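Mandelate racemase/muconate lactonizing protein (Alicyclobacillus acidocaldarius LAA1, PDB 3QLD) belongs to the mandelate racemase/muconate lactonizing family of the enolase superfamily, pairing an N-terminal capping domain with a modified TIM-barrel domain. Local coordinates at residues D151-S156 against R178-A183; V140-G145 against D158-Q163. All blocks are in the same frame, centred on the assembly; numbering follows the deposited sequence.

Interaction 1 (D151-S156 against R178-A183); sequences DVLIQS and RAAIKA
Leu153 and Ile154 of helix 150-162 reach across to the small residues Ala180 and Ala183 of helix 178-187, where two successive outer helices of the modified TIM barrel lie side by side and run in the same general sense. The tight end is at Leu153. Its CG stands anti to the backbone N (chi1 180°), which extends the side chain out from its helix and carries one branch, CD2, toward the neighbour at a slant. Leu153 CD2 comes to 3.4 Å from Ala180 CB, closer than usual van der Waals contact, and lies 3.8 Å from Ala180 CA, so the methyl meets CB first and CA behind it. Ala180 adds no bulk beyond CB, and the backbones stay near each other there: Leu153 CA and Ala180 CA are 7.4 Å apart. Leu153 is buried, and it also packs on Val184 one turn further along the second helix.

The Ile154 end is looser and partly open to solvent. The CA-CB bond of Ile154 does not aim at the other helix; the bend of its longer branch brings CD1 back, 4.2 Å from Ala183 CB and 4.1 Å from Ala183 C, an ordinary apolar touch over backbone and methyl together. Val184 and Arg187 continue the surface met by Ile154. On the far side of helix 178-187, Lys182 CD stands 4.3 Å above the plane of the Arg178 guanidinium, over its centre. On the far side of helix 150-162, Ser156 turns its hydroxyl back onto its own helix: Ser156 OG donates to Val152 O at 3.3 Å, from 49° above the carbonyl plane, and this oxygen also accepts from Ser156 N.

Interaction 2 (V140-G145 against D158-Q163); sequences VSATLG and DAAVEQ
The methyl of Ala142 is aimed almost directly at the methyl of Ala160, with Ala142 CB 3.8 Å from Ala160 CB. The approach is uneven: the CA-CB bond of Ala142 runs nearly along the line between the two carbons, while that of Ala160 meets this line at a clear slant, turned partly toward Leu144, the next helix-facing position of the strand. There Leu144 adds the second touch. Its CG stands anti to the carbonyl carbon (chi1 -47°) and the CD2 branch bends back toward Ala142, bringing Leu144 CD2 to 4.3 Å from Ala160 CB. Ala142 CB and Leu144 CD2 are themselves only 4.4 Å apart, so the three methyl carbons form a compact triangle with Ala160 at its helix corner.

This is the strand-to-helix packing of a beta-alpha-beta unit, strand 137-144, helix 150-162 and strand 167-171, at the start of the barrel. Alternation along the strand sends Ala142 and Leu144 to the helix, while Thr143 turns to the other face and touches Lys169 and Lys171 of the adjacent strand. Ala160 also rests on Val168, so one small side chain spans both strands. Two methyl side chains face each other here, and the backbones are close: Ala142 CA and Ala160 CA are 6.5 Å apart.

At the outer surface, Gln163 folds back along its own backbone, and Gln163 NE2 donates to Ala159 O at 2.7 Å with an N-H...O angle of 147°, approaching from well above the carbonyl plane.

Helix 150-162 belongs to both contacts: its earlier turns meet the next helix in interaction 1, and its later turns lie on the first barrel strand in interaction 2. The two centres are 12 Å apart, and they touch directly. Leu144 CD1 packs 4.0 Å from Ser156 C, while Leu153 CD1, the branch not used against Ala180, lies 4.2 Å from Gly145 O. Each leucine thus has one methyl in its own contact and the other on a segment of the other contact. Arg187, from helix 178-187, touches Ile154 and forms a salt bridge with Asp158 of segment 158-163, a carboxylate also hydrogen-bonded by Tyr188. Interaction 1 lies within the outer helical layer; interaction 2 joins that layer to the strands.

Interaction 1 (D151-S156 against R178-A183)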
loop_
_atom_site.group_PDB
_atom_site.type_symbol
_atom_site.label_atom_id
_atom_site.label_comp_id
_atom_site.label_asym_id
_atom_site.label_seq_id
_atom_site.Cartn_x
_atom_site.Cartn_y
_atom_site.Cartn_z
ATOM N N ASP A 151 -25.532 -29.510 -7.678
ATOM C CA ASP A 151 -26.703 -29.238 -8.516
ATOM C C ASP A 151 -26.881 -27.733 -8.807
ATOM O O ASP A 151 -26.969 -27.315 -9.980
ATOM C CB ASP A 151 -27.979 -29.816 -7.862
ATOM C CG ASP A 151 -27.935 -31.358 -7.702
ATOM O OD1 ASP A 151 -27.289 -32.054 -8.533
ATOM O OD2 ASP A 151 -28.559 -31.879 -6.733
ATOM N N VAL A 152 -26.927 -26.933 -7.735
ATOM C CA VAL A 152 -26.920 -25.480 -7.847
ATOM C C VAL A 152 -25.833 -25.069 -8.853
ATOM O O VAL A 152 -26.119 -24.368 -9.825
ATOM C CB VAL A 152 -26.659 -24.779 -6.481
ATOM C CG1 VAL A 152 -26.668 -23.209 -6.634
ATOM C CG2 VAL A 152 -27.662 -25.216 -5.421
ATOM N N LEU A 153 -24.608 -25.554 -8.639
ATOM C CA LEU A 153 -23.482 -25.204 -9.520
ATOM C C LEU A 153 -23.765 -25.396 -11.018
ATOM O O LEU A 153 -23.673 -24.438 -11.815
ATOM C CB LEU A 153 -22.209 -25.969 -9.124
ATOM C CG LEU A 153 -21.084 -25.571 -10.081
ATOM C CD1 LEU A 153 -20.593 -24.175 -9.791
ATOM C CD2 LEU A 153 -19.978 -26.559 -10.056
ATOM N N ILE A 154 -24.094 -26.631 -11.374
ATOM C CA ILE A 154 -24.344 -27.022 -12.776
ATOM C C ILE A 154 -25.525 -26.241 -13.366
ATOM O O ILE A 154 -25.539 -25.853 -14.553
ATOM C CB ILE A 154 -24.541 -28.552 -12.888
ATOM C CG1 ILE A 154 -23.201 -29.285 -12.685
ATOM C CG2 ILE A 154 -25.146 -28.934 -14.244
ATOM C CD1 ILE A 154 -22.192 -29.118 -13.833
ATOM N N GLN A 155 -26.504 -25.968 -12.509
ATOM C CA GLN A 155 -27.605 -25.123 -12.914
ATOM C C GLN A 155 -27.101 -23.719 -13.206
ATOM O O GLN A 155 -27.486 -23.151 -14.221
ATOM C CB GLN A 155 -28.692 -25.144 -11.864
ATOM C CG GLN A 155 -29.218 -26.576 -11.601
ATOM C CD GLN A 155 -30.155 -26.685 -10.358
ATOM O OE1 GLN A 155 -30.988 -25.790 -10.081
ATOM N NE2 GLN A 155 -30.037 -27.799 -9.632
ATOM N N SER A 156 -26.208 -23.171 -12.355
ATOM C CA SER A 156 -25.633 -21.858 -12.613
ATOM C C SER A 156 -24.849 -21.844 -13.910
ATOM O O SER A 156 -24.972 -20.881 -14.665
ATOM C CB SER A 156 -24.705 -21.420 -11.465
ATOM O OG SER A 156 -25.476 -21.216 -10.297
ATOM N N ARG A 178 -12.063 -30.040 -7.002
ATOM C CA ARG A 178 -11.966 -31.105 -8.032
ATOM C C ARG A 178 -13.376 -31.542 -8.512
ATOM O O ARG A 178 -13.617 -31.695 -9.715
ATOM C CB ARG A 178 -11.156 -32.297 -7.488
ATOM C CG ARG A 178 -10.680 -33.239 -8.579
ATOM C CD ARG A 178 -10.281 -34.607 -8.058
ATOM N NE ARG A 178 -10.163 -35.595 -9.149
ATOM C CZ ARG A 178 -10.686 -36.825 -9.153
ATOM N NH1 ARG A 178 -11.407 -37.277 -8.119
ATOM N NH2 ARG A 178 -10.478 -37.626 -10.207
ATOM N N ALA A 179 -14.306 -31.706 -7.574
ATOM C CA ALA A 179 -15.648 -32.240 -7.932
ATOM C C ALA A 179 -16.465 -31.301 -8.859
ATOM O O ALA A 179 -17.023 -31.718 -9.925
ATOM C CB ALA A 179 -16.418 -32.604 -6.667
ATOM N N ALA A 180 -16.500 -30.027 -8.476
ATOM C CA ALA A 180 -17.121 -29.018 -9.307
ATOM C C ALA A 180 -16.474 -28.944 -10.679
ATOM O O ALA A 180 -17.199 -28.978 -11.684
ATOM C CB ALA A 180 -17.097 -27.628 -8.609
ATOM N N ILE A 181 -15.140 -28.772 -10.736
ATOM C CA ILE A 181 -14.438 -28.626 -12.016
ATOM C C ILE A 181 -14.582 -29.856 -12.935
ATOM O O ILE A 181 -14.822 -29.686 -14.138
ATOM C CB ILE A 181 -12.919 -28.245 -11.850
ATOM C CG1 ILE A 181 -12.790 -26.904 -11.099
ATOM C CG2 ILE A 181 -12.205 -28.245 -13.224
ATOM C CD1 ILE A 181 -11.392 -26.630 -10.507
ATOM N N LYS A 182 -14.391 -31.037 -12.368
ATOM C CA LYS A 182 -14.581 -32.340 -13.092
ATOM C C LYS A 182 -15.975 -32.370 -13.787
ATOM O O LYS A 182 -16.059 -32.581 -15.017
ATOM C CB LYS A 182 -14.361 -33.509 -12.130
ATOM C CG LYS A 182 -14.500 -34.996 -12.659
ATOM C CD LYS A 182 -14.266 -36.007 -11.504
ATOM C CE LYS A 182 -15.516 -36.231 -10.615
ATOM N NZ LYS A 182 -15.307 -36.444 -9.114
ATOM N N ALA A 183 -17.015 -32.052 -13.018
ATOM C CA ALA A 183 -18.408 -32.064 -13.506
ATOM C C ALA A 183 -18.632 -31.046 -14.594
ATOM O O ALA A 183 -19.215 -31.356 -15.660
ATOM C CB ALA A 183 -19.396 -31.876 -12.331
#

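Interaction 2 (V140-G145 against D158-Q163)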
loop_
_atom_site.group_PDB
_atom_site.type_symbol
_atom_site.label_atom_id
_atom_site.label_comp_id
_atom_site.label_asym_id
_atom_site.label_seq_id
_atom_site.Cartn_x
_atom_site.Cartn_y
_atom_site.Cartn_z
ATOM N N VAL A 140 -16.916 -12.030 -23.024
ATOM C CA VAL A 140 -17.262 -11.694 -21.637
ATOM C C VAL A 140 -17.358 -13.015 -20.882
ATOM O O VAL A 140 -17.916 -13.958 -21.425
ATOM C CB VAL A 140 -18.637 -10.952 -21.585
ATOM C CG1 VAL A 140 -19.048 -10.757 -20.137
ATOM C CG2 VAL A 140 -18.571 -9.622 -22.329
ATOM N N SER A 141 -16.788 -13.100 -19.667
ATOM C CA SER A 141 -16.907 -14.281 -18.779
ATOM C C SER A 141 -17.967 -14.146 -17.694
ATOM O O SER A 141 -18.278 -13.041 -17.291
ATOM C CB SER A 141 -15.512 -14.464 -18.070
ATOM O OG SER A 141 -15.473 -15.570 -17.130
ATOM N N ALA A 142 -18.438 -15.260 -17.142
ATOM C CA ALA A 142 -19.288 -15.250 -15.976
ATOM C C ALA A 142 -18.651 -15.923 -14.741
ATOM O O ALA A 142 -18.164 -17.063 -14.802
ATOM C CB ALA A 142 -20.681 -15.963 -16.309
ATOM N N THR A 143 -18.664 -15.219 -13.604
ATOM C CA THR A 143 -18.169 -15.784 -12.341
ATOM C C THR A 143 -19.276 -16.482 -11.580
ATOM O O THR A 143 -20.359 -15.913 -11.380
ATOM C CB THR A 143 -17.582 -14.668 -11.461
ATOM O OG1 THR A 143 -16.654 -13.938 -12.265
ATOM C CG2 THR A 143 -16.881 -15.258 -10.212
ATOM N N LEU A 144 -19.032 -17.727 -11.195
ATOM C CA LEU A 144 -20.027 -18.523 -10.474
ATOM C C LEU A 144 -19.519 -18.815 -9.064
ATOM O O LEU A 144 -18.361 -19.297 -8.891
ATOM C CB LEU A 144 -20.349 -19.828 -11.213
ATOM C CG LEU A 144 -20.635 -19.854 -12.727
ATOM C CD1 LEU A 144 -21.017 -21.227 -13.096
ATOM C CD2 LEU A 144 -21.738 -18.855 -13.146
ATOM N N GLY A 145 -20.364 -18.507 -8.064
ATOM C CA GLY A 145 -19.997 -18.690 -6.647
ATOM C C GLY A 145 -19.904 -20.160 -6.317
ATOM O O GLY A 145 -20.401 -20.987 -7.074
ATOM N N ASP A 158 -25.071 -23.875 -16.723
ATOM C CA ASP A 158 -26.067 -23.922 -17.822
ATOM C C ASP A 158 -26.678 -22.554 -18.109
ATOM O O ASP A 158 -26.708 -22.120 -19.277
ATOM C CB ASP A 158 -27.173 -24.902 -17.436
ATOM C CG ASP A 158 -26.695 -26.344 -17.437
ATOM O OD1 ASP A 158 -25.593 -26.629 -17.970
ATOM O OD2 ASP A 158 -27.429 -27.230 -16.928
ATOM N N ALA A 159 -27.079 -21.852 -17.028
ATOM C CA ALA A 159 -27.704 -20.525 -17.118
ATOM C C ALA A 159 -26.747 -19.525 -17.731
ATOM O O ALA A 159 -27.145 -18.763 -18.625
ATOM C CB ALA A 159 -28.190 -20.054 -15.750
ATOM N N ALA A 160 -25.464 -19.579 -17.326
ATOM C CA ALA A 160 -24.478 -18.690 -17.932
ATOM C C ALA A 160 -24.292 -19.032 -19.392
ATOM O O ALA A 160 -24.133 -18.161 -20.248
ATOM C CB ALA A 160 -23.118 -18.771 -17.180
ATOM N N VAL A 161 -24.225 -20.313 -19.668
ATOM C CA VAL A 161 -23.925 -20.735 -21.041
ATOM C C VAL A 161 -25.118 -20.347 -21.969
ATOM O O VAL A 161 -24.904 -19.814 -23.065
ATOM C CB VAL A 161 -23.640 -22.239 -21.141
ATOM C CG1 VAL A 161 -23.454 -22.668 -22.628
ATOM C CG2 VAL A 161 -22.404 -22.589 -20.330
ATOM N N GLU A 162 -26.337 -20.562 -21.466
ATOM C CA GLU A 162 -27.557 -20.308 -22.232
ATOM C C GLU A 162 -27.536 -18.849 -22.637
ATOM O O GLU A 162 -28.118 -18.470 -23.669
ATOM C CB GLU A 162 -28.801 -20.635 -21.408
ATOM C CG GLU A 162 -29.113 -22.138 -21.300
ATOM C CD GLU A 162 -30.046 -22.505 -20.126
ATOM O OE1 GLU A 162 -30.586 -21.596 -19.436
ATOM O OE2 GLU A 162 -30.251 -23.728 -19.889
ATOM N N GLN A 163 -26.798 -18.032 -21.872
ATOM C CA GLN A 163 -26.836 -16.574 -22.072
ATOM C C GLN A 163 -25.736 -16.094 -22.991
ATOM O O GLN A 163 -25.686 -14.925 -23.354
ATOM C CB GLN A 163 -26.802 -15.865 -20.734
ATOM C CG GLN A 163 -28.039 -16.163 -19.896
ATOM C CD GLN A 163 -27.956 -15.573 -18.524
ATOM O OE1 GLN A 163 -27.981 -14.356 -18.370
ATOM N NE2 GLN A 163 -27.861 -16.427 -17.507
#